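Local coordinates for foldase protein PrsA (Streptococcus pneumoniae, PDB 5TVL) that probably helps secreted proteins fold outside the cell after translocation, acting as a membrane-linked lipoprotein with peptidyl-prolyl cis-trans isomerase activity, at residues A[46-49]-A[50-54]; A[174-177]-A[178-182]; A[243-246]-A[247-251]. All blocks are in the same frame, centred on the assembly; numbering follows the deposited sequence.

Interaction 1 (A[46-49]-A[50-54]); sequences SELD and DKEVD
Glu52 reaches back along the chain to Leu48 and Asp49, at the junction where the loop after helix 25-44 runs into helix 50-64. Followed outward, its CB lies 4.2 Å from the backbone O of Asp49. CG stands beside its own backbone N (chi1 -67°), and the chain is extended beyond it, which carries the carboxylate back toward Leu48 and Asp49. There OE1 meets Leu48 CD1 at 3.7 Å, the two side chains crossing obliquely, and it also approaches Asp49 CB at 4.2 Å. The other methyl of Leu48, CD2, faces Val53 CG2 at 4.3 Å. Both residues of this apolar pair also pack on helix 79-102, Leu48 against Arg87, Lys90 and Leu91, and Val53 against Lys83. The acidic groups are not in contact: Asp49 OD2 and Glu52 OE1 are 5.5 Å from each other. On the exposed side Asp49 and Lys51 lie side by side and point the same way. Their closest side-chain approach is polar atom to aliphatic carbon, with Asp49 OD2 3.4 Å from Lys51 CB.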
loop_
_atom_site.group_PDB
_atom_site.type_symbol
_atom_site.label_atom_id
_atom_site.label_comp_id
_atom_site.label_asym_id
_atom_site.label_seq_id
_atom_site.Cartn_x
_atom_site.Cartn_y
_atom_site.Cartn_z
ATOM N N SER A 46 -15.375 -19.690 16.502
ATOM C CA SER A 46 -15.706 -21.050 16.033
ATOM C C SER A 46 -15.277 -21.357 14.590
ATOM O O SER A 46 -14.947 -22.506 14.276
ATOM C CB SER A 46 -17.211 -21.297 16.169
ATOM O OG SER A 46 -17.957 -20.210 15.646
ATOM N N GLU A 47 -15.279 -20.339 13.729
ATOM C CA GLU A 47 -14.898 -20.506 12.318
ATOM C C GLU A 47 -13.409 -20.771 12.101
ATOM O O GLU A 47 -13.033 -21.371 11.090
ATOM C CB GLU A 47 -15.295 -19.277 11.497
ATOM C CG GLU A 47 -16.786 -18.997 11.491
ATOM C CD GLU A 47 -17.169 -17.905 10.521
ATOM O OE1 GLU A 47 -17.753 -16.900 10.974
ATOM O OE2 GLU A 47 -16.885 -18.051 9.311
ATOM N N LEU A 48 -12.570 -20.318 13.035
ATOM C CA LEU A 48 -11.120 -20.361 12.858
ATOM C C LEU A 48 -10.512 -21.622 13.461
ATOM O O LEU A 48 -10.715 -21.917 14.642
ATOM C CB LEU A 48 -10.476 -19.117 13.477
ATOM C CG LEU A 48 -8.968 -18.920 13.284
ATOM C CD1 LEU A 48 -8.543 -19.054 11.827
ATOM C CD2 LEU A 48 -8.568 -17.562 13.834
ATOM N N ASP A 49 -9.760 -22.345 12.633
ATOM C CA ASP A 49 -9.051 -23.554 13.042
ATOM C C ASP A 49 -7.725 -23.174 13.707
ATOM O O ASP A 49 -7.082 -22.198 13.307
ATOM C CB ASP A 49 -8.797 -24.433 11.807
ATOM C CG ASP A 49 -8.322 -25.838 12.153
ATOM O OD1 ASP A 49 -8.598 -26.331 13.269
ATOM O OD2 ASP A 49 -7.665 -26.458 11.290
ATOM N N ASP A 50 -7.318 -23.944 14.715
ATOM C CA ASP A 50 -6.044 -23.706 15.417
ATOM C C ASP A 50 -4.789 -24.077 14.613
ATOM O O ASP A 50 -3.696 -23.641 14.967
ATOM C CB ASP A 50 -6.022 -24.438 16.767
ATOM C CG ASP A 50 -6.938 -23.796 17.789
ATOM O OD1 ASP A 50 -6.703 -22.621 18.147
ATOM O OD2 ASP A 50 -7.889 -24.469 18.236
ATOM N N LYS A 51 -4.941 -24.877 13.558
ATOM C CA LYS A 51 -3.816 -25.277 12.702
ATOM C C LYS A 51 -3.163 -24.091 11.984
ATOM O O LYS A 51 -1.939 -24.009 11.919
ATOM C CB LYS A 51 -4.265 -26.331 11.676
ATOM C CG LYS A 51 -3.131 -26.956 10.871
ATOM C CD LYS A 51 -3.588 -28.215 10.147
ATOM C CE LYS A 51 -2.502 -28.769 9.237
ATOM N NZ LYS A 51 -1.293 -29.213 9.986
ATOM N N GLU A 52 -3.983 -23.186 11.450
ATOM C CA GLU A 52 -3.486 -21.990 10.747
ATOM C C GLU A 52 -2.745 -21.019 11.677
ATOM O O GLU A 52 -1.773 -20.378 11.271
ATOM C CB GLU A 52 -4.638 -21.261 10.048
ATOM C CG GLU A 52 -5.252 -22.041 8.896
ATOM C CD GLU A 52 -6.557 -21.439 8.413
ATOM O OE1 GLU A 52 -7.531 -21.423 9.197
ATOM O OE2 GLU A 52 -6.612 -20.992 7.250
ATOM N N VAL A 53 -3.209 -20.921 12.921
ATOM C CA VAL A 53 -2.550 -20.102 13.942
ATOM C C VAL A 53 -1.206 -20.728 14.324
ATOM O O VAL A 53 -0.217 -20.014 14.488
ATOM C CB VAL A 53 -3.447 -19.908 15.192
ATOM C CG1 VAL A 53 -2.701 -19.166 16.300
ATOM C CG2 VAL A 53 -4.728 -19.162 14.817
ATOM N N ASP A 54 -1.182 -22.056 14.456
ATOM C CA ASP A 54 0.057 -22.802 14.717
ATOM C C ASP A 54 1.065 -22.696 13.565
ATOM O O ASP A 54 2.269 -22.749 13.807
ATOM C CB ASP A 54 -0.235 -24.289 15.003
ATOM C CG ASP A 54 -0.993 -24.517 16.318
ATOM O OD1 ASP A 54 -0.823 -23.738 17.281
ATOM O OD2 ASP A 54 -1.762 -25.501 16.389
#

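Interaction 2 (A[174-177]-A[178-182]); sequences TEVP and EQVKK. With SO4 (sulfate ion), chain L.
Val176 and Val180 cross at about a right angle, methyl against methyl, with Val176 CG1 3.6 Å from Val180 CG1. The other branch of Val180 serves the proline: CG2, anti to the carbonyl carbon, lies 3.7 Å from Pro177 CG, against the CG-CD side of the ring. Because CG1 is anti to the backbone N (chi1 179°), the two methyls of Val180 are split between these neighbours. Lys181 passes Val176 with its aliphatic part, its CG 3.9 Å from Val176 CB. Pro177 occupies the N-cap position of helix 178-186, where no backbone N-H is required for the helix's own bonding, so a proline fits. Its carbonyl O takes Lys181 N at 3.0 Å, with an N-H...O angle of 158°, and Val180 N only weakly. This helix belongs to the parvulin-type isomerase fold, whose four-stranded antiparallel sheet has the order 2-1-4-3. Val176 touches Ile167 and Phe169 of one edge strand, Val180 and Pro177 rest on Tyr209 of strand 207-216, and Gln179 NE2 bonds to Thr197 O on strand 196-198. On the outer side Glu178 bends at chi2 (57°), turning its carboxylate along the helix between two lysines. OE2 is met nearly along its C-O axis by Lys182 NZ at 2.9 Å, a salt bridge, while OE1 has a long ion pair with Lys181 NZ at 3.6 Å. The ammonium of Lys181 is also held by Ser171 O and Ser173 O, which probably fix its position more firmly than the carboxylate does. Lys182 packs on Tyr64 of the second subunit, and its NZ makes a weak 3.3 Å hydrogen bond to O1 of a sulfate ion, probably from the crystallisation liquor.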
loop_
_atom_site.group_PDB
_atom_site.type_symbol
_atom_site.label_atom_id
_atom_site.label_comp_id
_atom_site.label_asym_id
_atom_site.label_seq_id
_atom_site.Cartn_x
_atom_site.Cartn_y
_atom_site.Cartn_z
ATOM N N THR A 174 1.082 -8.467 -8.595
ATOM C CA THR A 174 2.069 -7.738 -7.792
ATOM C C THR A 174 3.484 -8.325 -7.929
ATOM O O THR A 174 4.441 -7.761 -7.394
ATOM C CB THR A 174 1.671 -7.731 -6.303
ATOM O OG1 THR A 174 1.482 -9.075 -5.848
ATOM C CG2 THR A 174 0.381 -6.947 -6.099
ATOM N N GLU A 175 3.612 -9.449 -8.637
ATOM C CA GLU A 175 4.912 -10.082 -8.904
ATOM C C GLU A 175 5.765 -9.315 -9.933
ATOM O O GLU A 175 6.983 -9.497 -9.978
ATOM C CB GLU A 175 4.710 -11.534 -9.371
ATOM C CG GLU A 175 4.053 -12.445 -8.332
ATOM C CD GLU A 175 3.348 -13.655 -8.934
ATOM O OE1 GLU A 175 2.521 -13.483 -9.859
ATOM O OE2 GLU A 175 3.602 -14.784 -8.465
ATOM N N VAL A 176 5.125 -8.478 -10.755
ATOM C CA VAL A 176 5.795 -7.679 -11.794
ATOM C C VAL A 176 5.562 -6.184 -11.507
ATOM O O VAL A 176 4.465 -5.815 -11.076
ATOM C CB VAL A 176 5.241 -8.029 -13.198
ATOM C CG1 VAL A 176 6.093 -7.402 -14.296
ATOM C CG2 VAL A 176 5.152 -9.543 -13.384
ATOM N N PRO A 177 6.575 -5.316 -11.744
ATOM C CA PRO A 177 6.355 -3.879 -11.486
ATOM C C PRO A 177 5.327 -3.223 -12.422
ATOM O O PRO A 177 5.129 -3.684 -13.550
ATOM C CB PRO A 177 7.744 -3.253 -11.698
ATOM C CG PRO A 177 8.710 -4.384 -11.718
ATOM C CD PRO A 177 7.955 -5.580 -12.197
ATOM N N GLU A 178 4.701 -2.146 -11.947
ATOM C CA GLU A 178 3.616 -1.469 -12.669
ATOM C C GLU A 178 4.032 -1.005 -14.063
ATOM O O GLU A 178 3.326 -1.255 -15.038
ATOM C CB GLU A 178 3.095 -0.279 -11.847
ATOM C CG GLU A 178 1.967 0.536 -12.481
ATOM C CD GLU A 178 0.740 -0.291 -12.839
ATOM O OE1 GLU A 178 0.478 -1.320 -12.176
ATOM O OE2 GLU A 178 0.026 0.098 -13.787
ATOM N N GLN A 179 5.179 -0.336 -14.141
ATOM C CA GLN A 179 5.724 0.150 -15.420
ATOM C C GLN A 179 6.181 -0.961 -16.380
ATOM O O GLN A 179 6.235 -0.740 -17.596
ATOM C CB GLN A 179 6.865 1.160 -15.207
ATOM C CG GLN A 179 8.076 0.654 -14.422
ATOM C CD GLN A 179 8.026 1.037 -12.949
ATOM O OE1 GLN A 179 7.022 0.804 -12.280
ATOM N NE2 GLN A 179 9.105 1.627 -12.440
ATOM N N VAL A 180 6.513 -2.138 -15.844
ATOM C CA VAL A 180 6.831 -3.307 -16.678
ATOM C C VAL A 180 5.551 -3.902 -17.274
ATOM O O VAL A 180 5.540 -4.317 -18.438
ATOM C CB VAL A 180 7.615 -4.388 -15.894
ATOM C CG1 VAL A 180 7.904 -5.603 -16.774
ATOM C CG2 VAL A 180 8.921 -3.816 -15.352
ATOM N N LYS A 181 4.487 -3.947 -16.467
ATOM C CA LYS A 181 3.178 -4.438 -16.914
ATOM C C LYS A 181 2.569 -3.540 -17.987
ATOM O O LYS A 181 2.152 -4.024 -19.042
ATOM C CB LYS A 181 2.200 -4.552 -15.739
ATOM C CG LYS A 181 2.547 -5.648 -14.741
ATOM C CD LYS A 181 1.438 -5.873 -13.723
ATOM C CE LYS A 181 1.192 -4.633 -12.882
ATOM N NZ LYS A 181 0.416 -4.925 -11.653
ATOM N N LYS A 182 2.523 -2.237 -17.714
ATOM C CA LYS A 182 1.944 -1.277 -18.658
ATOM C C LYS A 182 2.707 -1.244 -19.978
ATOM O O LYS A 182 2.090 -1.151 -21.044
ATOM C CB LYS A 182 1.871 0.128 -18.047
ATOM C CG LYS A 182 0.814 0.284 -16.960
ATOM C CD LYS A 182 -0.588 0.387 -17.545
ATOM C CE LYS A 182 -1.652 0.523 -16.466
ATOM N NZ LYS A 182 -1.517 1.770 -15.662
HETATM S S SO4 L . -0.263 5.779 -17.819
HETATM O O1 SO4 L . -0.582 4.790 -16.764
HETATM O O2 SO4 L . 1.159 6.178 -17.716
HETATM O O3 SO4 L . -0.511 5.181 -19.149
HETATM O O4 SO4 L . -1.130 6.967 -17.650
#

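Interaction 3 (A[243-246]-A[247-251]); sequences TFVQ and SIIGK
Residues 243-246 and 247-251 are successive turns of one alpha-helix, 242-255, joined by i to i+4 backbone bonds from Thr243 O through Gln246 O. The straightest is Ile249 N to Val245 O, 2.9 Å with an N-H...O angle of 170°; Gly250 N to Gln246 O is 2.8 Å long. Phe244 O accepts twice: from Ile248 N at 3.1 Å and from the hydroxyl of Ser247, whose OG is 2.6 Å away. Ser247 OG sits between its own backbone N and carbonyl carbon (chi1 76°), a rotamer that folds the hydroxyl back over the preceding turn; it meets the carbonyl well off the C=O direction and tilted 19° from its plane. The side chains then pair along the helix. Ile248 covers one face of the Phe244 ring, its CG1 4.2 Å above the plane and offset toward the rim. Phe244, Val245 and Ile248 pack on Val92, Val96 and Val99 of helix 79-102, whereas Ile249 meets Ile36 and Phe40 of helix 25-44. Near the start of the helix, Thr243 OG1 bonds to Asp241 OD2 of the second subunit, and the packing there is crosswise, Thr243 on Phe244 of that subunit and Phe244 on its Thr243. One turn apart, Val245 and Ile249 meet through CG1 of the valine and CD1 of the isoleucine, at 3.9 Å.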
loop_
_atom_site.group_PDB
_atom_site.type_symbol
_atom_site.label_atom_id
_atom_site.label_comp_id
_atom_site.label_asym_id
_atom_site.label_seq_id
_atom_site.Cartn_x
_atom_site.Cartn_y
_atom_site.Cartn_z
ATOM N N THR A 243 -8.630 2.163 7.201
ATOM C CA THR A 243 -9.882 2.847 7.531
ATOM C C THR A 243 -11.062 1.876 7.538
ATOM O O THR A 243 -11.931 1.960 8.411
ATOM C CB THR A 243 -10.177 3.985 6.531
ATOM O OG1 THR A 243 -9.038 4.850 6.438
ATOM C CG2 THR A 243 -11.390 4.801 6.970
ATOM N N PHE A 244 -11.081 0.964 6.564
ATOM C CA PHE A 244 -12.133 -0.046 6.450
ATOM C C PHE A 244 -12.097 -1.040 7.612
ATOM O O PHE A 244 -13.126 -1.305 8.228
ATOM C CB PHE A 244 -12.030 -0.793 5.112
ATOM C CG PHE A 244 -13.233 -1.639 4.801
ATOM C CD1 PHE A 244 -14.471 -1.043 4.570
ATOM C CD2 PHE A 244 -13.137 -3.028 4.740
ATOM C CE1 PHE A 244 -15.589 -1.812 4.287
ATOM C CE2 PHE A 244 -14.255 -3.800 4.458
ATOM C CZ PHE A 244 -15.481 -3.191 4.230
ATOM N N VAL A 245 -10.909 -1.560 7.916
ATOM C CA VAL A 245 -10.722 -2.541 9.001
ATOM C C VAL A 245 -11.156 -1.935 10.338
ATOM O O VAL A 245 -11.872 -2.579 11.109
ATOM C CB VAL A 245 -9.248 -3.038 9.083
ATOM C CG1 VAL A 245 -9.009 -3.900 10.321
ATOM C CG2 VAL A 245 -8.869 -3.825 7.831
ATOM N N GLN A 246 -10.725 -0.698 10.588
ATOM C CA GLN A 246 -11.105 0.057 11.790
ATOM C C GLN A 246 -12.614 0.252 11.912
ATOM O O GLN A 246 -13.156 0.176 13.017
ATOM C CB GLN A 246 -10.414 1.428 11.814
ATOM C CG GLN A 246 -8.912 1.372 12.069
ATOM C CD GLN A 246 -8.561 1.122 13.523
ATOM O OE1 GLN A 246 -9.018 1.842 14.411
ATOM N NE2 GLN A 246 -7.737 0.106 13.776
ATOM N N SER A 247 -13.285 0.507 10.785
ATOM C CA SER A 247 -14.745 0.676 10.778
ATOM C C SER A 247 -15.464 -0.630 11.142
ATOM O O SER A 247 -16.440 -0.602 11.891
ATOM C CB SER A 247 -15.250 1.229 9.434
ATOM O OG SER A 247 -15.258 0.237 8.418
ATOM N N ILE A 248 -14.965 -1.760 10.631
ATOM C CA ILE A 248 -15.516 -3.084 10.961
ATOM C C ILE A 248 -15.312 -3.387 12.450
ATOM O O ILE A 248 -16.241 -3.833 13.124
ATOM C CB ILE A 248 -14.901 -4.223 10.097
ATOM C CG1 ILE A 248 -15.172 -4.003 8.597
ATOM C CG2 ILE A 248 -15.432 -5.589 10.522
ATOM C CD1 ILE A 248 -16.630 -3.838 8.209
ATOM N N ILE A 249 -14.104 -3.137 12.952
ATOM C CA ILE A 249 -13.807 -3.287 14.384
ATOM C C ILE A 249 -14.781 -2.425 15.192
ATOM O O ILE A 249 -15.414 -2.915 16.132
ATOM C CB ILE A 249 -12.330 -2.935 14.711
ATOM C CG1 ILE A 249 -11.395 -4.007 14.134
ATOM C CG2 ILE A 249 -12.105 -2.821 16.218
ATOM C CD1 ILE A 249 -9.930 -3.615 14.097
ATOM N N GLY A 250 -14.912 -1.160 14.791
ATOM C CA GLY A 250 -15.846 -0.218 15.413
ATOM C C GLY A 250 -17.300 -0.658 15.372
ATOM O O GLY A 250 -18.027 -0.488 16.352
ATOM N N LYS A 251 -17.720 -1.222 14.238
ATOM C CA LYS A 251 -19.065 -1.791 14.096
ATOM C C LYS A 251 -19.260 -2.975 15.034
ATOM O O LYS A 251 -20.261 -3.049 15.744
ATOM C CB LYS A 251 -19.338 -2.230 12.650
ATOM C CG LYS A 251 -19.574 -1.080 11.682
ATOM C CD LYS A 251 -20.989 -0.528 11.765
ATOM C CE LYS A 251 -21.196 0.595 10.761
ATOM N NZ LYS A 251 -22.603 1.083 10.735
#

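In the fold
The three contacts follow one another along the chain without touching. Interactions 1 and 3 are the nearer pair, with centres 22 Å apart and nearest atoms about 12 Å apart, and both press on helix 79-102: interaction 1 around Arg87 and Leu91, interaction 3 around Val92 to Val99. Interaction 2 stands apart in the isomerase region, against its antiparallel sheet; its centre is 34 Å from that of interaction 1 and 31 Å from that of interaction 3, on the opposite side of the chain's centre from both. Interactions 2 and 3 each also meet the second subunit, the former near its Gln63 and Tyr64, the latter near its Asp241 and Phe244.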